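Local atomic coordinates of CDC25-like phosphatase YCH1 (Saccharomyces cerevisiae, PDB entry 3FS5), a protein that acts as a protein phosphatase and has the fold of a single-domain rhodanese, related to the Cdc25 catalytic domain. Residues H18-M21 / T26-L29; W52-S57 / K70-E75; Y56-L59 / E64-R67; S126-V131 / E136-G141. All blocks are in the same frame, centred on the assembly; numbering follows the deposited sequence.

How the interactions relate
From the N terminus, interaction 1 comes first: helix 14-23 meets the residues that follow it, closing a short loop between the end of that helix and strand 33-37. Interaction 2 then joins edge strand 52-53 and the residues after it to helix 63-78. Interaction 3 lies within that span, pairing helix 56-61 with the start of the same helix; the two share Y56 and S57 and touch where Y54 meets Y65. Interaction 4 follows in series, joining helix 124-132 to strand 139-140. Distant in sequence, interactions 1 and 4 nevertheless touch, as M21 packs on W128 and V138. Interactions 3 and 4 lie on opposite sides of the chain's centre.

Interaction 1 (H18-M21 / T26-L29); sequences HRWM and TTTL
W20 and T26 meet through a CH-pi contact, the methyl of the threonine seated over one face of the indole. T26 CG2 lies 3.6 Å from the centroid of the W20 six-membered ring and 3° off the ring normal. The threonine lies alongside the indole, both heading in one direction. With T26 chi1 at 66°, CG2 is anti to the carbonyl carbon and rests on the indole, while OG1 turns to the backbone N of E31, its hydrogen-bond partner.

The remaining contacts are van der Waals packing round T27. Its backbone N approaches W20 NE1 obliquely at 3.6 Å, and its methyl CG2 comes within 3.7 Å of W20 CD1. The same methyl touches R19, 3.5 Å from CD and 3.4 Å from NE, edge-on to the guanidinium, the extended arginine running roughly perpendicular to the threonine. R19 NE also forms a long, weak ion pair with E23.

In the rhodanese fold this joins helix 14-23 to the loop leading into strand 33-37. The indole also packs on N85 and I87 of strand 84-88 and meets W119 edge-to-face, tying the helix to the sheet. An alanine at W20 is likely to open a gap beneath the T26 methyl and leave W119 without its aromatic mate.

No hydrogen bond crosses between the two segments, and cohesion rests on methyl groups against an aromatic face and an arginine chain, with the bond to E31 fixing the rotation of T26.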
loop_
_atom_site.group_PDB
_atom_site.type_symbol
_atom_site.label_atom_id
_atom_site.label_comp_id
_atom_site.label_asym_id
_atom_site.label_seq_id
_atom_site.Cartn_x
_atom_site.Cartn_y
_atom_site.Cartn_z
ATOM N N HIS A 18 5.287 -8.236 -6.213
ATOM C CA HIS A 18 6.362 -8.123 -7.185
ATOM C C HIS A 18 5.890 -8.613 -8.550
ATOM O O HIS A 18 6.225 -8.030 -9.577
ATOM C CB HIS A 18 7.582 -8.926 -6.716
ATOM C CG HIS A 18 8.688 -8.980 -7.722
ATOM N ND1 HIS A 18 8.773 -9.966 -8.679
ATOM C CD2 HIS A 18 9.724 -8.140 -7.951
ATOM C CE1 HIS A 18 9.814 -9.732 -9.456
ATOM N NE2 HIS A 18 10.408 -8.630 -9.037
ATOM N N ARG A 19 5.103 -9.682 -8.558
ATOM C CA ARG A 19 4.587 -10.224 -9.807
ATOM C C ARG A 19 3.651 -9.197 -10.449
ATOM O O ARG A 19 3.723 -8.952 -11.653
ATOM C CB ARG A 19 3.843 -11.537 -9.548
ATOM C CG ARG A 19 3.392 -12.247 -10.815
ATOM C CD ARG A 19 2.730 -13.587 -10.506
ATOM N NE ARG A 19 2.138 -14.179 -11.705
ATOM C CZ ARG A 19 2.824 -14.778 -12.677
ATOM N NH1 ARG A 19 2.183 -15.277 -13.729
ATOM N NH2 ARG A 19 4.146 -14.894 -12.595
ATOM N N TRP A 20 2.783 -8.589 -9.641
ATOM C CA TRP A 20 1.859 -7.571 -10.144
ATOM C C TRP A 20 2.624 -6.404 -10.758
ATOM O O TRP A 20 2.202 -5.824 -11.761
ATOM C CB TRP A 20 0.987 -7.013 -9.011
ATOM C CG TRP A 20 -0.036 -7.953 -8.459
ATOM C CD1 TRP A 20 -0.195 -9.277 -8.758
ATOM C CD2 TRP A 20 -1.048 -7.633 -7.496
ATOM N NE1 TRP A 20 -1.245 -9.799 -8.037
ATOM C CE2 TRP A 20 -1.785 -8.811 -7.256
ATOM C CE3 TRP A 20 -1.403 -6.462 -6.814
ATOM C CZ2 TRP A 20 -2.859 -8.853 -6.361
ATOM C CZ3 TRP A 20 -2.476 -6.506 -5.922
ATOM C CH2 TRP A 20 -3.188 -7.696 -5.707
ATOM N N MET A 21 3.736 -6.035 -10.132
ATOM C CA MET A 21 4.533 -4.922 -10.630
ATOM C C MET A 21 5.191 -5.260 -11.965
ATOM O O MET A 21 5.260 -4.416 -12.860
ATOM C CB MET A 21 5.576 -4.522 -9.584
ATOM C CG MET A 21 4.951 -3.848 -8.361
ATOM S SD MET A 21 6.110 -3.426 -7.049
ATOM C CE MET A 21 6.923 -1.998 -7.763
ATOM N N THR A 26 -2.919 -6.761 -11.697
ATOM C CA THR A 26 -3.086 -7.957 -10.881
ATOM C C THR A 26 -3.135 -9.179 -11.792
ATOM O O THR A 26 -3.543 -9.096 -12.952
ATOM C CB THR A 26 -4.372 -7.914 -10.037
ATOM O OG1 THR A 26 -5.511 -7.953 -10.902
ATOM C CG2 THR A 26 -4.411 -6.649 -9.184
ATOM N N THR A 27 -2.723 -10.314 -11.250
ATOM C CA THR A 27 -2.680 -11.559 -12.005
ATOM C C THR A 27 -4.050 -12.135 -12.355
ATOM O O THR A 27 -4.291 -12.517 -13.497
ATOM C CB THR A 27 -1.880 -12.619 -11.231
ATOM O OG1 THR A 27 -2.493 -12.839 -9.954
ATOM C CG2 THR A 27 -0.452 -12.148 -11.014
ATOM N N THR A 28 -4.944 -12.185 -11.374
ATOM C CA THR A 28 -6.283 -12.739 -11.572
ATOM C C THR A 28 -7.227 -11.964 -12.492
ATOM O O THR A 28 -7.638 -12.474 -13.533
ATOM C CB THR A 28 -6.994 -12.947 -10.211
ATOM O OG1 THR A 28 -6.382 -14.041 -9.517
ATOM C CG2 THR A 28 -8.474 -13.249 -10.412
ATOM N N LEU A 29 -7.574 -10.739 -12.110
ATOM C CA LEU A 29 -8.507 -9.936 -12.895
ATOM C C LEU A 29 -7.876 -8.872 -13.785
ATOM O O LEU A 29 -8.587 -8.119 -14.454
ATOM C CB LEU A 29 -9.519 -9.279 -11.954
ATOM C CG LEU A 29 -10.280 -10.238 -11.030
ATOM C CD1 LEU A 29 -11.057 -9.450 -9.985
ATOM C CD2 LEU A 29 -11.213 -11.110 -11.857
#

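Interaction 2 (W52-S57 / K70-E75); sequences WHYAYS and KHRLLE
R72 reaches across from helix 63-78 to W52 and Y54, and its atoms meet now one ring, now the other. CB touches the rim of the W52 indole, 3.7 Å from CZ3. R72 CG only approaches Y54 OH, at 4.2 Å, and R72 CD then comes to 3.1 Å from Y54 OH. NE sits between that hydroxyl and W52 CH2. A bend at chi3 (71°) folds the guanidinium back over W52, the outcome being a cation-pi stack: CZ stands 3.8 Å from the centroid of the six-membered ring, and the two planes are inclined by 25°. W52 lies in strand 52-53, an outer strand of the five-stranded parallel sheet of the rhodanese fold, whose strand order is 1-5-4-2-3, so the arginine joins the sheet edge to the helix running beside it. Of the two terminal nitrogens, NH1 lies over the indole, 3.2 Å from W52 CE2. R72 NH2 gives a hydrogen bond to Y54 OH at 3.1 Å with an N-H...O angle of 156°, the oxygen tilted somewhat out of the guanidinium plane; the same hydroxyl is hydrogen-bonded to E68. Next along the helix, L73 runs antiparallel to the indole and sets CD2 obliquely against it, 3.4 Å from W52 CZ3.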
loop_
_atom_site.group_PDB
_atom_site.type_symbol
_atom_site.label_atom_id
_atom_site.label_comp_id
_atom_site.label_asym_id
_atom_site.label_seq_id
_atom_site.Cartn_x
_atom_site.Cartn_y
_atom_site.Cartn_z
ATOM N N TRP A 52 2.628 5.720 -3.128
ATOM C CA TRP A 52 2.367 7.057 -2.599
ATOM C C TRP A 52 2.656 7.054 -1.101
ATOM O O TRP A 52 2.397 6.068 -0.412
ATOM C CB TRP A 52 0.917 7.495 -2.825
ATOM C CG TRP A 52 0.480 7.573 -4.257
ATOM C CD1 TRP A 52 1.277 7.661 -5.364
ATOM C CD2 TRP A 52 -0.871 7.580 -4.730
ATOM N NE1 TRP A 52 0.500 7.716 -6.501
ATOM C CE2 TRP A 52 -0.821 7.668 -6.140
ATOM C CE3 TRP A 52 -2.121 7.517 -4.099
ATOM C CZ2 TRP A 52 -1.977 7.694 -6.932
ATOM C CZ3 TRP A 52 -3.272 7.543 -4.887
ATOM C CH2 TRP A 52 -3.188 7.629 -6.291
ATOM N N HIS A 53 3.183 8.166 -0.607
ATOM C CA HIS A 53 3.541 8.296 0.799
ATOM C C HIS A 53 2.538 9.153 1.576
ATOM O O HIS A 53 2.494 10.368 1.407
ATOM C CB HIS A 53 4.954 8.889 0.883
ATOM C CG HIS A 53 5.473 9.056 2.275
ATOM N ND1 HIS A 53 5.061 8.268 3.329
ATOM C CD2 HIS A 53 6.412 9.893 2.776
ATOM C CE1 HIS A 53 5.724 8.613 4.418
ATOM N NE2 HIS A 53 6.550 9.595 4.109
ATOM N N TYR A 54 1.723 8.495 2.404
ATOM C CA TYR A 54 0.713 9.148 3.249
ATOM C C TYR A 54 0.865 8.653 4.686
ATOM O O TYR A 54 0.362 7.582 5.036
ATOM C CB TYR A 54 -0.712 8.830 2.761
ATOM C CG TYR A 54 -1.140 9.628 1.552
ATOM C CD1 TYR A 54 -0.649 9.325 0.286
ATOM C CD2 TYR A 54 -2.007 10.714 1.681
ATOM C CE1 TYR A 54 -1.003 10.080 -0.822
ATOM C CE2 TYR A 54 -2.369 11.478 0.577
ATOM C CZ TYR A 54 -1.860 11.156 -0.671
ATOM O OH TYR A 54 -2.186 11.911 -1.772
ATOM N N ALA A 55 1.547 9.436 5.519
ATOM C CA ALA A 55 1.785 9.053 6.910
ATOM C C ALA A 55 0.511 8.721 7.690
ATOM O O ALA A 55 -0.454 9.487 7.688
ATOM C CB ALA A 55 2.567 10.157 7.629
ATOM N N TYR A 56 0.526 7.577 8.363
ATOM C CA TYR A 56 -0.614 7.131 9.154
ATOM C C TYR A 56 -1.072 8.170 10.180
ATOM O O TYR A 56 -2.267 8.438 10.313
ATOM C CB TYR A 56 -0.272 5.840 9.889
ATOM C CG TYR A 56 -1.387 5.359 10.785
ATOM C CD1 TYR A 56 -2.521 4.757 10.251
ATOM C CD2 TYR A 56 -1.321 5.529 12.166
ATOM C CE1 TYR A 56 -3.563 4.333 11.067
ATOM C CE2 TYR A 56 -2.356 5.109 12.993
ATOM C CZ TYR A 56 -3.474 4.512 12.436
ATOM O OH TYR A 56 -4.504 4.091 13.244
ATOM N N SER A 57 -0.121 8.749 10.908
ATOM C CA SER A 57 -0.450 9.743 11.928
ATOM C C SER A 57 -1.296 10.879 11.381
ATOM O O SER A 57 -2.264 11.301 12.014
ATOM C CB SER A 57 0.825 10.320 12.556
ATOM O OG SER A 57 1.524 9.322 13.280
ATOM N N LYS A 70 -8.370 9.447 -0.526
ATOM C CA LYS A 70 -9.556 8.804 -1.086
ATOM C C LYS A 70 -9.850 9.342 -2.486
ATOM O O LYS A 70 -10.069 8.578 -3.425
ATOM C CB LYS A 70 -10.766 9.050 -0.180
ATOM C CG LYS A 70 -12.094 8.591 -0.771
ATOM C CD LYS A 70 -13.257 8.960 0.141
ATOM C CE LYS A 70 -14.597 8.655 -0.504
ATOM N NZ LYS A 70 -15.726 9.046 0.380
ATOM N N HIS A 71 -9.863 10.665 -2.613
ATOM C CA HIS A 71 -10.128 11.305 -3.892
ATOM C C HIS A 71 -9.127 10.859 -4.954
ATOM O O HIS A 71 -9.517 10.504 -6.068
ATOM C CB HIS A 71 -10.071 12.828 -3.747
ATOM C CG HIS A 71 -10.289 13.563 -5.034
ATOM N ND1 HIS A 71 -11.525 13.668 -5.633
ATOM C CD2 HIS A 71 -9.417 14.192 -5.859
ATOM C CE1 HIS A 71 -11.408 14.327 -6.772
ATOM N NE2 HIS A 71 -10.139 14.657 -6.933
ATOM N N ARG A 72 -7.839 10.875 -4.616
ATOM C CA ARG A 72 -6.814 10.473 -5.571
ATOM C C ARG A 72 -7.001 9.037 -6.018
ATOM O O ARG A 72 -6.886 8.731 -7.206
ATOM C CB ARG A 72 -5.411 10.619 -4.977
ATOM C CG ARG A 72 -4.880 12.031 -4.939
ATOM C CD ARG A 72 -3.400 12.034 -4.585
ATOM N NE ARG A 72 -2.572 11.507 -5.668
ATOM C CZ ARG A 72 -1.254 11.349 -5.588
ATOM N NH1 ARG A 72 -0.576 10.867 -6.620
ATOM N NH2 ARG A 72 -0.611 11.662 -4.470
ATOM N N LEU A 73 -7.271 8.155 -5.061
ATOM C CA LEU A 73 -7.466 6.746 -5.365
ATOM C C LEU A 73 -8.651 6.530 -6.303
ATOM O O LEU A 73 -8.523 5.855 -7.323
ATOM C CB LEU A 73 -7.671 5.945 -4.072
ATOM C CG LEU A 73 -6.422 5.792 -3.189
ATOM C CD1 LEU A 73 -6.780 5.050 -1.912
ATOM C CD2 LEU A 73 -5.333 5.041 -3.958
ATOM N N LEU A 74 -9.799 7.110 -5.961
ATOM C CA LEU A 74 -11.001 6.947 -6.776
ATOM C C LEU A 74 -10.851 7.562 -8.159
ATOM O O LEU A 74 -11.431 7.075 -9.130
ATOM C CB LEU A 74 -12.216 7.542 -6.057
ATOM C CG LEU A 74 -12.656 6.760 -4.814
ATOM C CD1 LEU A 74 -13.804 7.472 -4.111
ATOM C CD2 LEU A 74 -13.074 5.351 -5.234
ATOM N N GLU A 75 -10.064 8.626 -8.247
ATOM C CA GLU A 75 -9.836 9.290 -9.522
ATOM C C GLU A 75 -9.042 8.352 -10.431
ATOM O O GLU A 75 -9.300 8.263 -11.633
ATOM C CB GLU A 75 -9.083 10.599 -9.291
ATOM C CG GLU A 75 -8.984 11.484 -10.513
ATOM C CD GLU A 75 -8.691 12.925 -10.149
ATOM O OE1 GLU A 75 -9.545 13.551 -9.482
ATOM O OE2 GLU A 75 -7.610 13.429 -10.523
#

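Interaction 3 (Y56-L59 / E64-R67); sequences YSRL and EYLR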
loop_
_atom_site.group_PDB
_atom_site.type_symbol
_atom_site.label_atom_id
_atom_site.label_comp_id
_atom_site.label_asym_id
_atom_site.label_seq_id
_atom_site.Cartn_x
_atom_site.Cartn_y
_atom_site.Cartn_z
ATOM N N TYR A 56 0.526 7.577 8.363
ATOM C CA TYR A 56 -0.614 7.131 9.154
ATOM C C TYR A 56 -1.072 8.170 10.180
ATOM O O TYR A 56 -2.267 8.438 10.313
ATOM C CB TYR A 56 -0.272 5.840 9.889
ATOM C CG TYR A 56 -1.387 5.359 10.785
ATOM C CD1 TYR A 56 -2.521 4.757 10.251
ATOM C CD2 TYR A 56 -1.321 5.529 12.166
ATOM C CE1 TYR A 56 -3.563 4.333 11.067
ATOM C CE2 TYR A 56 -2.356 5.109 12.993
ATOM C CZ TYR A 56 -3.474 4.512 12.436
ATOM O OH TYR A 56 -4.504 4.091 13.244
ATOM N N SER A 57 -0.121 8.749 10.908
ATOM C CA SER A 57 -0.450 9.743 11.928
ATOM C C SER A 57 -1.296 10.879 11.381
ATOM O O SER A 57 -2.264 11.301 12.014
ATOM C CB SER A 57 0.825 10.320 12.556
ATOM O OG SER A 57 1.524 9.322 13.280
ATOM N N ARG A 58 -0.937 11.377 10.203
ATOM C CA ARG A 58 -1.683 12.474 9.605
ATOM C C ARG A 58 -3.028 12.026 9.033
ATOM O O ARG A 58 -4.009 12.767 9.089
ATOM C CB ARG A 58 -0.850 13.151 8.521
ATOM C CG ARG A 58 -1.448 14.458 8.045
ATOM C CD ARG A 58 -0.526 15.170 7.083
ATOM N NE ARG A 58 -1.165 16.343 6.497
ATOM C CZ ARG A 58 -0.655 17.042 5.490
ATOM N NH1 ARG A 58 -1.305 18.097 5.017
ATOM N NH2 ARG A 58 0.507 16.685 4.956
ATOM N N LEU A 59 -3.079 10.821 8.472
ATOM C CA LEU A 59 -4.332 10.310 7.933
ATOM C C LEU A 59 -5.346 10.224 9.071
ATOM O O LEU A 59 -6.518 10.566 8.908
ATOM C CB LEU A 59 -4.134 8.916 7.324
ATOM C CG LEU A 59 -3.422 8.838 5.970
ATOM C CD1 LEU A 59 -3.161 7.382 5.622
ATOM C CD2 LEU A 59 -4.274 9.505 4.891
ATOM N N GLU A 64 -9.072 15.874 6.226
ATOM C CA GLU A 64 -8.868 16.420 4.889
ATOM C C GLU A 64 -7.773 15.652 4.164
ATOM O O GLU A 64 -7.815 15.487 2.943
ATOM C CB GLU A 64 -8.478 17.900 4.962
ATOM C CG GLU A 64 -9.580 18.812 5.474
ATOM C CD GLU A 64 -10.857 18.685 4.664
ATOM O OE1 GLU A 64 -10.805 18.888 3.430
ATOM O OE2 GLU A 64 -11.913 18.380 5.262
ATOM N N TYR A 65 -6.789 15.190 4.927
ATOM C CA TYR A 65 -5.681 14.438 4.363
ATOM C C TYR A 65 -6.201 13.089 3.885
ATOM O O TYR A 65 -5.850 12.633 2.799
ATOM C CB TYR A 65 -4.584 14.246 5.411
ATOM C CG TYR A 65 -3.248 13.845 4.825
ATOM C CD1 TYR A 65 -2.680 14.574 3.781
ATOM C CD2 TYR A 65 -2.537 12.758 5.332
ATOM C CE1 TYR A 65 -1.437 14.233 3.257
ATOM C CE2 TYR A 65 -1.290 12.410 4.816
ATOM C CZ TYR A 65 -0.746 13.153 3.781
ATOM O OH TYR A 65 0.493 12.830 3.282
ATOM N N LEU A 66 -7.042 12.457 4.697
ATOM C CA LEU A 66 -7.621 11.167 4.337
ATOM C C LEU A 66 -8.517 11.356 3.120
ATOM O O LEU A 66 -8.542 10.522 2.213
ATOM C CB LEU A 66 -8.446 10.605 5.498
ATOM C CG LEU A 66 -9.235 9.317 5.220
ATOM C CD1 LEU A 66 -8.297 8.216 4.760
ATOM C CD2 LEU A 66 -9.973 8.893 6.483
ATOM N N ARG A 67 -9.256 12.460 3.111
ATOM C CA ARG A 67 -10.148 12.776 2.005
ATOM C C ARG A 67 -9.341 12.930 0.717
ATOM O O ARG A 67 -9.765 12.477 -0.350
ATOM C CB ARG A 67 -10.909 14.068 2.309
ATOM C CG ARG A 67 -11.863 14.506 1.216
ATOM C CD ARG A 67 -12.505 15.841 1.562
ATOM N NE ARG A 67 -13.362 16.332 0.487
ATOM C CZ ARG A 67 -13.948 17.525 0.484
ATOM N NH1 ARG A 67 -13.769 18.356 1.503
ATOM N NH2 ARG A 67 -14.714 17.889 -0.537
#
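Y65 and R58 stack face to face where helix 56-61 meets the start of helix 63-78, two successive helices that follow strand 52-53 in the rhodanese fold. Y65 has the most surface buried here. Its CG is anti to the backbone N (chi1 -163°), which carries the ring out toward the preceding helix. The R58 guanidinium lies flat on it, the planes only 2° apart and the centres 4.0 Å apart, in a cation-pi stack. The extended arginine chain adds a CH-pi contact: CD stands over the middle of the Y65 face, 3.6 Å from the centroid and 10° off the ring normal. Further back, R58 CG reaches Y65 CD2 at 3.4 Å, so aliphatic chain and charged end together cover one face of the ring. R58 NE also makes a long, weak ion pair with D62, in the turn between the helices, whose OD2 accepts a hydrogen bond from E64 N. Y54 meets Y65 from the side away from R58.

L59, the second most covered residue, packs where the backbones of 56-59 and 64-67 come nearest, L59 facing L66. Its CD2 branch does the touching. L59 CD2 comes in at a slant to the Y65 ring, 3.7 Å from Y65 CD2. The same methyl lies 3.8 Å from the CA of L66 and 4.2 Å from L66 CD1.

Interaction 4 (S126-V131 / E136-G141); sequences SRWQSV and ESVTAG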
loop_
_atom_site.group_PDB
_atom_site.type_symbol
_atom_site.label_atom_id
_atom_site.label_comp_id
_atom_site.label_asym_id
_atom_site.label_seq_id
_atom_site.Cartn_x
_atom_site.Cartn_y
_atom_site.Cartn_z
ATOM N N SER A 126 10.317 -3.767 5.493
ATOM C CA SER A 126 11.431 -4.546 6.007
ATOM C C SER A 126 11.542 -5.903 5.311
ATOM O O SER A 126 12.635 -6.308 4.912
ATOM C CB SER A 126 11.288 -4.749 7.514
ATOM O OG SER A 126 12.399 -5.460 8.026
ATOM N N ARG A 127 10.428 -6.612 5.153
ATOM C CA ARG A 127 10.501 -7.904 4.483
ATOM C C ARG A 127 10.739 -7.672 3.000
ATOM O O ARG A 127 11.499 -8.399 2.360
ATOM C CB ARG A 127 9.225 -8.730 4.668
ATOM C CG ARG A 127 9.527 -10.223 4.589
ATOM C CD ARG A 127 8.561 -11.026 3.733
ATOM N NE ARG A 127 7.275 -11.258 4.380
ATOM C CZ ARG A 127 6.423 -12.216 4.019
ATOM N NH1 ARG A 127 5.268 -12.355 4.657
ATOM N NH2 ARG A 127 6.732 -13.048 3.031
ATOM N N TRP A 128 10.090 -6.647 2.454
ATOM C CA TRP A 128 10.249 -6.322 1.045
ATOM C C TRP A 128 11.717 -6.142 0.657
ATOM O O TRP A 128 12.199 -6.785 -0.276
ATOM C CB TRP A 128 9.472 -5.046 0.701
ATOM C CG TRP A 128 9.638 -4.603 -0.725
ATOM C CD1 TRP A 128 10.547 -3.709 -1.207
ATOM C CD2 TRP A 128 8.895 -5.070 -1.858
ATOM N NE1 TRP A 128 10.418 -3.588 -2.570
ATOM C CE2 TRP A 128 9.411 -4.412 -2.996
ATOM C CE3 TRP A 128 7.842 -5.983 -2.022
ATOM C CZ2 TRP A 128 8.910 -4.636 -4.285
ATOM C CZ3 TRP A 128 7.345 -6.208 -3.306
ATOM C CH2 TRP A 128 7.882 -5.534 -4.420
ATOM N N GLN A 129 12.432 -5.277 1.374
ATOM C CA GLN A 129 13.833 -5.030 1.046
ATOM C C GLN A 129 14.751 -6.241 1.212
ATOM O O GLN A 129 15.759 -6.350 0.520
ATOM C CB GLN A 129 14.382 -3.835 1.853
ATOM C CG GLN A 129 14.549 -4.040 3.355
ATOM C CD GLN A 129 15.795 -4.836 3.724
ATOM O OE1 GLN A 129 16.883 -4.597 3.196
ATOM N NE2 GLN A 129 15.640 -5.778 4.647
ATOM N N SER A 130 14.407 -7.157 2.110
ATOM C CA SER A 130 15.253 -8.327 2.319
ATOM C C SER A 130 15.264 -9.192 1.062
ATOM O O SER A 130 16.151 -10.022 0.878
ATOM C CB SER A 130 14.755 -9.155 3.508
ATOM O OG SER A 130 13.548 -9.834 3.198
ATOM N N VAL A 131 14.284 -8.981 0.190
ATOM C CA VAL A 131 14.180 -9.758 -1.040
ATOM C C VAL A 131 14.395 -8.933 -2.304
ATOM O O VAL A 131 15.097 -9.365 -3.216
ATOM C CB VAL A 131 12.790 -10.438 -1.154
ATOM C CG1 VAL A 131 12.720 -11.275 -2.420
ATOM C CG2 VAL A 131 12.529 -11.298 0.064
ATOM N N GLU A 136 16.447 -2.380 -8.571
ATOM C CA GLU A 136 16.145 -1.037 -9.053
ATOM C C GLU A 136 14.813 -0.888 -9.776
ATOM O O GLU A 136 14.255 0.211 -9.829
ATOM C CB GLU A 136 17.259 -0.571 -9.995
ATOM C CG GLU A 136 18.668 -0.803 -9.471
ATOM C CD GLU A 136 19.724 -0.630 -10.553
ATOM O OE1 GLU A 136 19.817 0.477 -11.130
ATOM O OE2 GLU A 136 20.463 -1.604 -10.829
ATOM N N SER A 137 14.308 -1.979 -10.342
ATOM C CA SER A 137 13.051 -1.923 -11.076
ATOM C C SER A 137 11.807 -1.877 -10.195
ATOM O O SER A 137 10.737 -1.488 -10.663
ATOM C CB SER A 137 12.948 -3.104 -12.054
ATOM O OG SER A 137 12.829 -4.345 -11.381
ATOM N N VAL A 138 11.936 -2.260 -8.925
ATOM C CA VAL A 138 10.785 -2.254 -8.022
ATOM C C VAL A 138 11.003 -1.491 -6.711
ATOM O O VAL A 138 10.048 -1.223 -5.982
ATOM C CB VAL A 138 10.329 -3.697 -7.677
ATOM C CG1 VAL A 138 9.879 -4.415 -8.943
ATOM C CG2 VAL A 138 11.457 -4.462 -7.000
ATOM N N THR A 139 12.250 -1.144 -6.416
ATOM C CA THR A 139 12.574 -0.416 -5.190
ATOM C C THR A 139 13.293 0.888 -5.513
ATOM O O THR A 139 14.240 0.898 -6.298
ATOM C CB THR A 139 13.472 -1.259 -4.269
ATOM O OG1 THR A 139 12.793 -2.469 -3.931
ATOM C CG2 THR A 139 13.803 -0.496 -2.986
ATOM N N ALA A 140 12.850 1.978 -4.896
ATOM C CA ALA A 140 13.443 3.293 -5.131
ATOM C C ALA A 140 14.055 3.911 -3.876
ATOM O O ALA A 140 13.570 3.697 -2.765
ATOM C CB ALA A 140 12.391 4.233 -5.705
ATOM N N GLY A 141 15.123 4.683 -4.073
ATOM C CA GLY A 141 15.799 5.355 -2.974
ATOM C C GLY A 141 16.368 4.455 -1.891
ATOM O O GLY A 141 16.492 4.867 -0.739
#
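W128 points its indole from helix 124-132 at V138 and T139, meeting both along the rim of the ring system. The tryptophan and T139 come from opposite ends and overlap alongside, which sets the pyrrole N-H against the threonine hydroxyl: NE1 donates to OG1 at 3.0 Å with an N-H...O angle of 150°, the oxygen lying 18° out of the ring plane. With its CG anti to the backbone N (chi1 177°), W128 reaches straight out from the helix to this partner. V138 comes slantwise across the neighbouring corner of the indole. Its CB lies at the edge of the ring system, in plane and 3.8 Å from CZ2, and its CG2 approaches the same carbon obliquely at 3.7 Å.

T139 belongs to strand 139-140, which pairs antiparallel with strand 47-48; the contact thus fastens that small two-stranded sheet to helix 124-132 of the rhodanese fold. I48 also touches W128, as do L17 and M21 of helix 14-23, and the rings of F125 and Y132 meet the indole too. A phenylalanine in place of W128 would probably leave T139 OG1 without its N-H donor and open a gap beside V138 CG2.

T139 OG1 is gripped by two bonds, since besides accepting from W128 it is hydrogen-bonded to the carbonyl oxygen of Y132. All three residues that touch are buried, and the indole N-H is satisfied by T139 OG1, whose own hydrogen goes to the Y132 carbonyl, an arrangement that fixes the rotation of the T139 side chain.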